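Long-range contacts in L-ribulose 3-epimerase (Mesorhizobium loti, PDB 3VYL), which epimerises L-ribulose at its C3 position, binds manganese, and probably also accepts ketoses such as D-psicose and D-tagatose with lower efficiency: residues I63-P68 with E86-T91; G105-G110 with V142-E147; R125-L130 with L164-D169. All blocks are in the same frame, centred on the assembly; numbering follows the deposited sequence.

The three contacts lie on adjacent elements of a closed eight-stranded parallel TIM barrel and show how such a barrel is built from repeated neighbour-to-neighbour joins. Contact 1 packs strand 60-66 against helix 78-98 and is complete before contact 2 begins. Contact 2 ties the loop after strand 102-104 to strand 143-147, which carries a manganese ligand. Contact 3 joins helices 120-139 and 160-170, which precede and follow that strand, so its segments alternate with those of contact 2 along the chain. Centres of contacts 1 and 2 lie about 8 Å apart, those of contacts 2 and 3 about 11 Å. The latter two touch through S108-S126 and L146-F166, so the metal-site strand packs on the outer helices.

Contact 1 of 3, residues I63-P68 with E86-T91; sequences ISIGLP and EILNQT
Strand 63-66 and helix 86-91 run almost antiparallel, at 166° with their axes 10.4 Å apart, which brings I63 level with T91 and L67 level with I87. This is the first half of a beta-alpha-beta unit of the TIM barrel, in which helix 78-98 returns over the outside of the sheet before strand 102-104 joins strand 60-66. No hydrogen bond crosses the interface; side-chain packing does the joining.

I65 is central. Its CD1 lies 3.7 Å from CG2 of I87 and also approaches OG1 of T91, while its CG2 branch turns to the methyl of T91. CG1 stands between the backbone N and the carbonyl carbon (chi1 63°) and the chain runs on extended, carrying CD1 to the helix. Farther along, L67 and L88 meet at about a right angle, CD2 of the first 3.7 Å from CD1 of the second. In the loop beyond the strand, P68 and I87 reach toward each other tip to tip, CG of the proline 3.7 Å from CD1 of the isoleucine.

T91 uses its two branches differently. The methyl faces the strand, where its CG2 is 3.8 Å from CG2 of I63, whereas the hydroxyl is turned back to its own helix. An alanine here would remove both branches, and the likely result is a gap beside I63 and I65 and the loss of one of the two bonds to the I87 carbonyl. Y39 touches both I65 and T91, and L130 and V133 of helix 120-139 pack on L88. The I87 oxygen accepts from T91 N and T91 OG1 on opposite faces of its plane, the hydroxyl OG1 sitting 2.7 Å from that O and 37° out of the plane.

Contact 2 of 3, residues G105-G110 with V142-E147; sequences GILSAG and VTLNLE. With MN (manganese (II) ion), chain I.
G105 and E147 meet at a corner of the chain, where G105 takes backbone angles that would jam any CB against the preceding carbonyl oxygen, a conformation that calls for glycine. Here strand 102-104 of the barrel gives way to a loop, and the contact is held by one direct backbone bond and one bridging water. E147 N donates to G105 O over 2.8 Å, tilted 31° from the carbonyl plane. The water takes hydrogen bonds from L107 N at 2.9 Å and from S108 OG at 2.8 Å and donates one to E147 O, so that it ties the loop to the end of strand 143-147.

Beside this polar link the packing is mostly apolar. L107 points at the neighbouring strand, its CB 4.1 Å from CD1 of L146, while its CD2 rests near the backbone oxygen of N145 and, more loosely, CB of L144.

The side chain of E147 reaches from the end of the strand to the metal. Its CG is anti to the backbone N (chi1 -161°) and the chain beyond is fully extended, which carries OE2 to within 2.1 Å of the manganese ion. OE1, which remains 3.4 Å from the manganese, lies near CA of G105. D180, H206 and E241 also bind the ion, and a water at 2.4 Å from it adds a further ligand. With only one carboxylate oxygen bound, E147 is a monodentate ligand, and the backbone bond and water bridge at its base probably help to set where that oxygen is presented to the metal.

Contact 3 of 3, residues R125-L130 with L164-D169; sequences RSAAAL and LAFIED
S126 opens the contact by laying its side chain against the CZ end of the F166 ring, with OG 3.6 Å from CZ. The approach is oblique, and the hydroxyl's polar partner lies elsewhere: it is hydrogen-bonded to the backbone oxygen of S108, so the serine joins its helix to the loop of contact 2 while CB and OG both rest near the ring.

A127 follows on the same face of helix 120-139 and comes closest to the other backbone, its CA 6.4 Å from that of D169. The small methyl is consistent with this close approach. CB lies 3.9 Å from CE1 of F166, and CZ lies close to A127 N, obliquely to the ring. A127 CB also approaches CB of D169, more loosely, at 4.4 Å. The carboxylate of D169 turns to other partners, a hydrogen bond from W123 NE1 and a salt bridge to K296 of the second subunit, so the edge of this join also serves the assembly.

One turn beyond S126, L130 crosses F166 at about a right angle. Its CD1 meets the ring at the edge, near the ring plane, 4.0 Å from CE2. The same leucine touches L144 and L146 of strand 143-147, which places it between helix and sheet.

F166 thus serves all three residues. With CG anti to the backbone N (chi1 -176°), the ring extends from its own helix to the neighbouring one, and W123 packs on it edge-to-face. The helix segments cross at -56° with axes 9.4 Å apart, a separation bridged by the ring of F166 set against S126, A127 and L130. Such packing of neighbouring helices, on either side in sequence of the strand they help to cover, belongs to the outer helical layer of a TIM barrel.

Contact 1 of 3, residues I63-P68 with E86-T91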
# COMPACT_ATOMS: atom_id res chain seq x y z
N ILE A 63 -13.61 15.29 -26.47
CA ILE A 63 -14.98 14.83 -26.39
C ILE A 63 -15.02 13.32 -26.10
O ILE A 63 -14.35 12.51 -26.77
CB ILE A 63 -15.80 15.16 -27.66
CG1 ILE A 63 -15.62 16.63 -28.08
CG2 ILE A 63 -17.28 14.82 -27.45
CD1 ILE A 63 -16.29 17.66 -27.20
N SER A 64 -15.81 12.95 -25.10
CA SER A 64 -16.03 11.56 -24.76
C SER A 64 -17.51 11.29 -24.82
O SER A 64 -18.31 12.12 -24.42
CB SER A 64 -15.55 11.28 -23.34
OG SER A 64 -16.35 11.96 -22.39
N ILE A 65 -17.87 10.11 -25.32
CA ILE A 65 -19.26 9.66 -25.30
C ILE A 65 -19.29 8.19 -24.90
O ILE A 65 -18.24 7.54 -24.78
CB ILE A 65 -19.94 9.82 -26.68
CG1 ILE A 65 -19.26 8.94 -27.73
CG2 ILE A 65 -19.95 11.27 -27.13
CD1 ILE A 65 -20.12 8.66 -28.95
N GLY A 66 -20.50 7.66 -24.70
CA GLY A 66 -20.72 6.23 -24.55
C GLY A 66 -21.82 5.86 -25.52
O GLY A 66 -22.92 6.40 -25.42
N LEU A 67 -21.53 4.98 -26.47
CA LEU A 67 -22.52 4.61 -27.48
C LEU A 67 -23.81 4.14 -26.81
O LEU A 67 -23.76 3.48 -25.77
CB LEU A 67 -21.99 3.52 -28.43
CG LEU A 67 -20.97 3.90 -29.52
CD1 LEU A 67 -20.43 2.68 -30.24
CD2 LEU A 67 -21.57 4.89 -30.52
N PRO A 68 -24.98 4.53 -27.38
CA PRO A 68 -26.28 4.04 -26.87
C PRO A 68 -26.54 2.62 -27.32
O PRO A 68 -25.97 2.18 -28.30
CB PRO A 68 -27.29 4.99 -27.51
CG PRO A 68 -26.62 5.47 -28.75
CD PRO A 68 -25.16 5.55 -28.43
N GLU A 86 -22.78 6.50 -37.45
CA GLU A 86 -23.23 7.88 -37.67
C GLU A 86 -23.07 8.76 -36.43
O GLU A 86 -22.81 9.96 -36.55
CB GLU A 86 -24.67 7.93 -38.23
CG GLU A 86 -25.18 9.33 -38.62
CD GLU A 86 -24.32 10.05 -39.67
OE1 GLU A 86 -23.59 9.38 -40.46
OE2 GLU A 86 -24.39 11.30 -39.73
N ILE A 87 -23.23 8.18 -35.24
CA ILE A 87 -22.96 8.91 -33.99
C ILE A 87 -21.46 9.21 -33.88
O ILE A 87 -21.07 10.32 -33.51
CB ILE A 87 -23.48 8.17 -32.74
CG1 ILE A 87 -25.01 8.24 -32.67
CG2 ILE A 87 -22.89 8.79 -31.47
CD1 ILE A 87 -25.64 7.12 -31.88
N LEU A 88 -20.65 8.21 -34.22
CA LEU A 88 -19.19 8.36 -34.24
C LEU A 88 -18.73 9.49 -35.17
O LEU A 88 -17.98 10.38 -34.74
CB LEU A 88 -18.53 7.03 -34.62
CG LEU A 88 -17.93 6.12 -33.55
CD1 LEU A 88 -18.54 6.30 -32.17
CD2 LEU A 88 -18.04 4.67 -33.99
N ASN A 89 -19.20 9.45 -36.42
CA ASN A 89 -18.85 10.45 -37.44
C ASN A 89 -19.22 11.87 -37.02
O ASN A 89 -18.47 12.82 -37.27
CB ASN A 89 -19.50 10.11 -38.78
CG ASN A 89 -18.83 8.95 -39.49
OD1 ASN A 89 -17.61 8.79 -39.45
ND2 ASN A 89 -19.64 8.14 -40.17
N GLN A 90 -20.37 12.00 -36.36
CA GLN A 90 -20.84 13.30 -35.90
C GLN A 90 -19.96 13.82 -34.77
O GLN A 90 -19.56 14.98 -34.76
CB GLN A 90 -22.30 13.20 -35.47
CG GLN A 90 -23.08 14.50 -35.62
CD GLN A 90 -24.57 14.32 -35.39
OE1 GLN A 90 -25.10 13.21 -35.52
NE2 GLN A 90 -25.25 15.41 -35.05
N THR A 91 -19.64 12.94 -33.82
CA THR A 91 -18.78 13.27 -32.68
C THR A 91 -17.39 13.74 -33.11
O THR A 91 -16.81 14.64 -32.50
CB THR A 91 -18.64 12.06 -31.72
OG1 THR A 91 -19.94 11.53 -31.43
CG2 THR A 91 -17.97 12.48 -30.40

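Contact 2 of 3, residues G105-G110 with V142-E147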
# COMPACT_ATOMS: atom_id res chain seq x y z
N GLY A 105 -13.96 7.79 -24.77
CA GLY A 105 -15.17 7.21 -24.23
C GLY A 105 -15.37 5.80 -24.65
O GLY A 105 -14.46 5.16 -25.09
N ILE A 106 -16.58 5.30 -24.49
CA ILE A 106 -16.88 3.96 -24.90
C ILE A 106 -17.33 3.99 -26.31
O ILE A 106 -18.39 4.40 -26.63
CB ILE A 106 -17.98 3.36 -24.03
CG1 ILE A 106 -17.75 3.72 -22.58
CG2 ILE A 106 -17.98 1.86 -24.11
CD1 ILE A 106 -18.45 2.77 -21.67
N LEU A 107 -16.45 3.51 -27.15
CA LEU A 107 -16.50 3.70 -28.55
C LEU A 107 -16.57 2.39 -29.22
O LEU A 107 -16.69 2.31 -30.39
CB LEU A 107 -15.21 4.36 -28.96
CG LEU A 107 -15.14 5.86 -29.15
CD1 LEU A 107 -15.71 6.67 -28.05
CD2 LEU A 107 -13.72 6.26 -29.36
N SER A 108 -16.48 1.34 -28.44
CA SER A 108 -16.35 -0.01 -29.02
C SER A 108 -17.60 -0.88 -28.94
O SER A 108 -17.65 -1.94 -29.57
CB SER A 108 -15.22 -0.74 -28.31
OG SER A 108 -15.17 -0.38 -26.94
N ALA A 109 -18.58 -0.46 -28.16
CA ALA A 109 -19.77 -1.25 -27.88
C ALA A 109 -20.72 -0.41 -27.04
O ALA A 109 -20.36 0.70 -26.63
CB ALA A 109 -19.38 -2.52 -27.15
N GLY A 110 -21.92 -0.91 -26.79
CA GLY A 110 -22.88 -0.13 -26.01
C GLY A 110 -22.41 0.13 -24.59
O GLY A 110 -21.88 -0.77 -23.94
N VAL A 142 -7.89 14.06 -35.70
CA VAL A 142 -8.26 13.57 -34.36
C VAL A 142 -7.99 12.09 -34.16
O VAL A 142 -8.12 11.27 -35.07
CB VAL A 142 -9.75 13.88 -33.98
CG1 VAL A 142 -10.05 15.37 -34.02
CG2 VAL A 142 -10.73 13.08 -34.83
N THR A 143 -7.60 11.75 -32.93
CA THR A 143 -7.32 10.35 -32.57
C THR A 143 -8.57 9.70 -31.97
O THR A 143 -9.42 10.38 -31.40
CB THR A 143 -6.19 10.31 -31.53
OG1 THR A 143 -6.51 11.21 -30.46
CG2 THR A 143 -4.88 10.75 -32.18
N LEU A 144 -8.70 8.38 -32.12
CA LEU A 144 -9.73 7.63 -31.40
C LEU A 144 -9.11 6.90 -30.19
O LEU A 144 -8.21 6.07 -30.35
CB LEU A 144 -10.45 6.62 -32.30
CG LEU A 144 -11.32 6.95 -33.53
CD1 LEU A 144 -11.95 5.67 -34.06
CD2 LEU A 144 -12.39 8.01 -33.27
N ASN A 145 -9.60 7.22 -29.00
CA ASN A 145 -9.14 6.56 -27.79
C ASN A 145 -10.24 5.74 -27.16
O ASN A 145 -11.22 6.27 -26.65
CB ASN A 145 -8.58 7.58 -26.79
CG ASN A 145 -7.74 8.64 -27.47
OD1 ASN A 145 -8.28 9.53 -28.13
ND2 ASN A 145 -6.42 8.54 -27.34
N LEU A 146 -10.06 4.42 -27.22
CA LEU A 146 -11.03 3.45 -26.76
C LEU A 146 -11.05 3.33 -25.23
O LEU A 146 -10.07 2.86 -24.66
CB LEU A 146 -10.67 2.09 -27.36
CG LEU A 146 -11.36 1.63 -28.64
CD1 LEU A 146 -11.53 2.73 -29.68
CD2 LEU A 146 -10.61 0.44 -29.21
N GLU A 147 -12.14 3.76 -24.58
CA GLU A 147 -12.21 3.63 -23.11
C GLU A 147 -12.44 2.20 -22.70
O GLU A 147 -13.32 1.51 -23.23
CB GLU A 147 -13.20 4.57 -22.41
CG GLU A 147 -12.88 4.72 -20.92
CD GLU A 147 -13.75 5.71 -20.15
OE1 GLU A 147 -14.60 6.39 -20.75
OE2 GLU A 147 -13.58 5.83 -18.92
MN MN I . -13.89 7.47 -17.65
O HOH W 1 -14.21 2.07 -25.98
O HOH W 2 -16.20 6.97 -17.75

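Contact 3 of 3, residues R125-L130 with L164-D169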
# COMPACT_ATOMS: atom_id res chain seq x y z
N ARG A 125 -16.69 -7.38 -35.60
CA ARG A 125 -17.54 -6.30 -36.14
C ARG A 125 -17.06 -4.93 -35.67
O ARG A 125 -16.83 -4.03 -36.49
CB ARG A 125 -19.01 -6.49 -35.74
CG ARG A 125 -19.76 -7.59 -36.48
CD ARG A 125 -21.27 -7.47 -36.28
NE ARG A 125 -21.71 -7.96 -34.97
CZ ARG A 125 -22.01 -9.23 -34.68
NH1 ARG A 125 -21.90 -10.17 -35.60
NH2 ARG A 125 -22.40 -9.55 -33.46
N SER A 126 -16.92 -4.80 -34.36
CA SER A 126 -16.48 -3.55 -33.73
C SER A 126 -15.11 -3.12 -34.25
O SER A 126 -14.90 -1.95 -34.60
CB SER A 126 -16.47 -3.69 -32.21
OG SER A 126 -16.32 -2.42 -31.59
N ALA A 127 -14.18 -4.08 -34.29
CA ALA A 127 -12.85 -3.86 -34.85
C ALA A 127 -12.95 -3.38 -36.30
O ALA A 127 -12.43 -2.30 -36.64
CB ALA A 127 -12.03 -5.14 -34.75
N ALA A 128 -13.65 -4.15 -37.13
CA ALA A 128 -13.82 -3.82 -38.55
C ALA A 128 -14.38 -2.43 -38.73
O ALA A 128 -13.86 -1.64 -39.53
CB ALA A 128 -14.69 -4.86 -39.25
N ALA A 129 -15.41 -2.09 -37.96
CA ALA A 129 -16.06 -0.80 -38.09
C ALA A 129 -15.17 0.34 -37.61
O ALA A 129 -15.08 1.39 -38.28
CB ALA A 129 -17.39 -0.78 -37.35
N LEU A 130 -14.52 0.15 -36.47
CA LEU A 130 -13.67 1.21 -35.90
C LEU A 130 -12.41 1.46 -36.73
O LEU A 130 -11.96 2.60 -36.85
CB LEU A 130 -13.34 0.95 -34.43
CG LEU A 130 -14.42 1.36 -33.42
CD1 LEU A 130 -14.16 0.71 -32.08
CD2 LEU A 130 -14.54 2.87 -33.28
N LEU A 164 -5.39 -3.65 -26.18
CA LEU A 164 -4.18 -3.91 -26.97
C LEU A 164 -4.43 -4.91 -28.09
O LEU A 164 -4.15 -4.63 -29.24
CB LEU A 164 -3.07 -4.41 -26.05
CG LEU A 164 -1.96 -3.48 -25.52
CD1 LEU A 164 -2.21 -2.00 -25.75
CD2 LEU A 164 -1.70 -3.77 -24.05
N ALA A 165 -4.99 -6.07 -27.73
CA ALA A 165 -5.37 -7.10 -28.69
C ALA A 165 -6.40 -6.57 -29.67
O ALA A 165 -6.27 -6.76 -30.89
CB ALA A 165 -5.93 -8.32 -27.97
N PHE A 166 -7.42 -5.91 -29.14
CA PHE A 166 -8.47 -5.34 -29.97
C PHE A 166 -7.87 -4.37 -30.99
O PHE A 166 -8.15 -4.49 -32.18
CB PHE A 166 -9.53 -4.66 -29.12
CG PHE A 166 -10.68 -4.12 -29.91
CD1 PHE A 166 -11.76 -4.95 -30.24
CD2 PHE A 166 -10.69 -2.80 -30.33
CE1 PHE A 166 -12.83 -4.46 -30.97
CE2 PHE A 166 -11.76 -2.31 -31.06
CZ PHE A 166 -12.83 -3.14 -31.38
N ILE A 167 -7.06 -3.42 -30.52
CA ILE A 167 -6.38 -2.47 -31.39
C ILE A 167 -5.57 -3.20 -32.46
O ILE A 167 -5.67 -2.88 -33.65
CB ILE A 167 -5.47 -1.52 -30.59
CG1 ILE A 167 -6.32 -0.55 -29.76
CG2 ILE A 167 -4.54 -0.77 -31.54
CD1 ILE A 167 -5.52 0.43 -28.93
N GLU A 168 -4.80 -4.19 -32.02
CA GLU A 168 -4.04 -5.06 -32.90
C GLU A 168 -4.91 -5.54 -34.06
O GLU A 168 -4.52 -5.44 -35.21
CB GLU A 168 -3.53 -6.26 -32.10
CG GLU A 168 -2.16 -6.77 -32.46
CD GLU A 168 -1.62 -7.74 -31.42
OE1 GLU A 168 -1.04 -8.78 -31.80
OE2 GLU A 168 -1.79 -7.46 -30.20
N ASP A 169 -6.11 -6.02 -33.74
CA ASP A 169 -7.07 -6.54 -34.73
C ASP A 169 -7.63 -5.48 -35.69
O ASP A 169 -8.04 -5.83 -36.80
CB ASP A 169 -8.22 -7.27 -34.04
CG ASP A 169 -7.77 -8.55 -33.37
OD1 ASP A 169 -6.58 -8.90 -33.48
OD2 ASP A 169 -8.61 -9.22 -32.72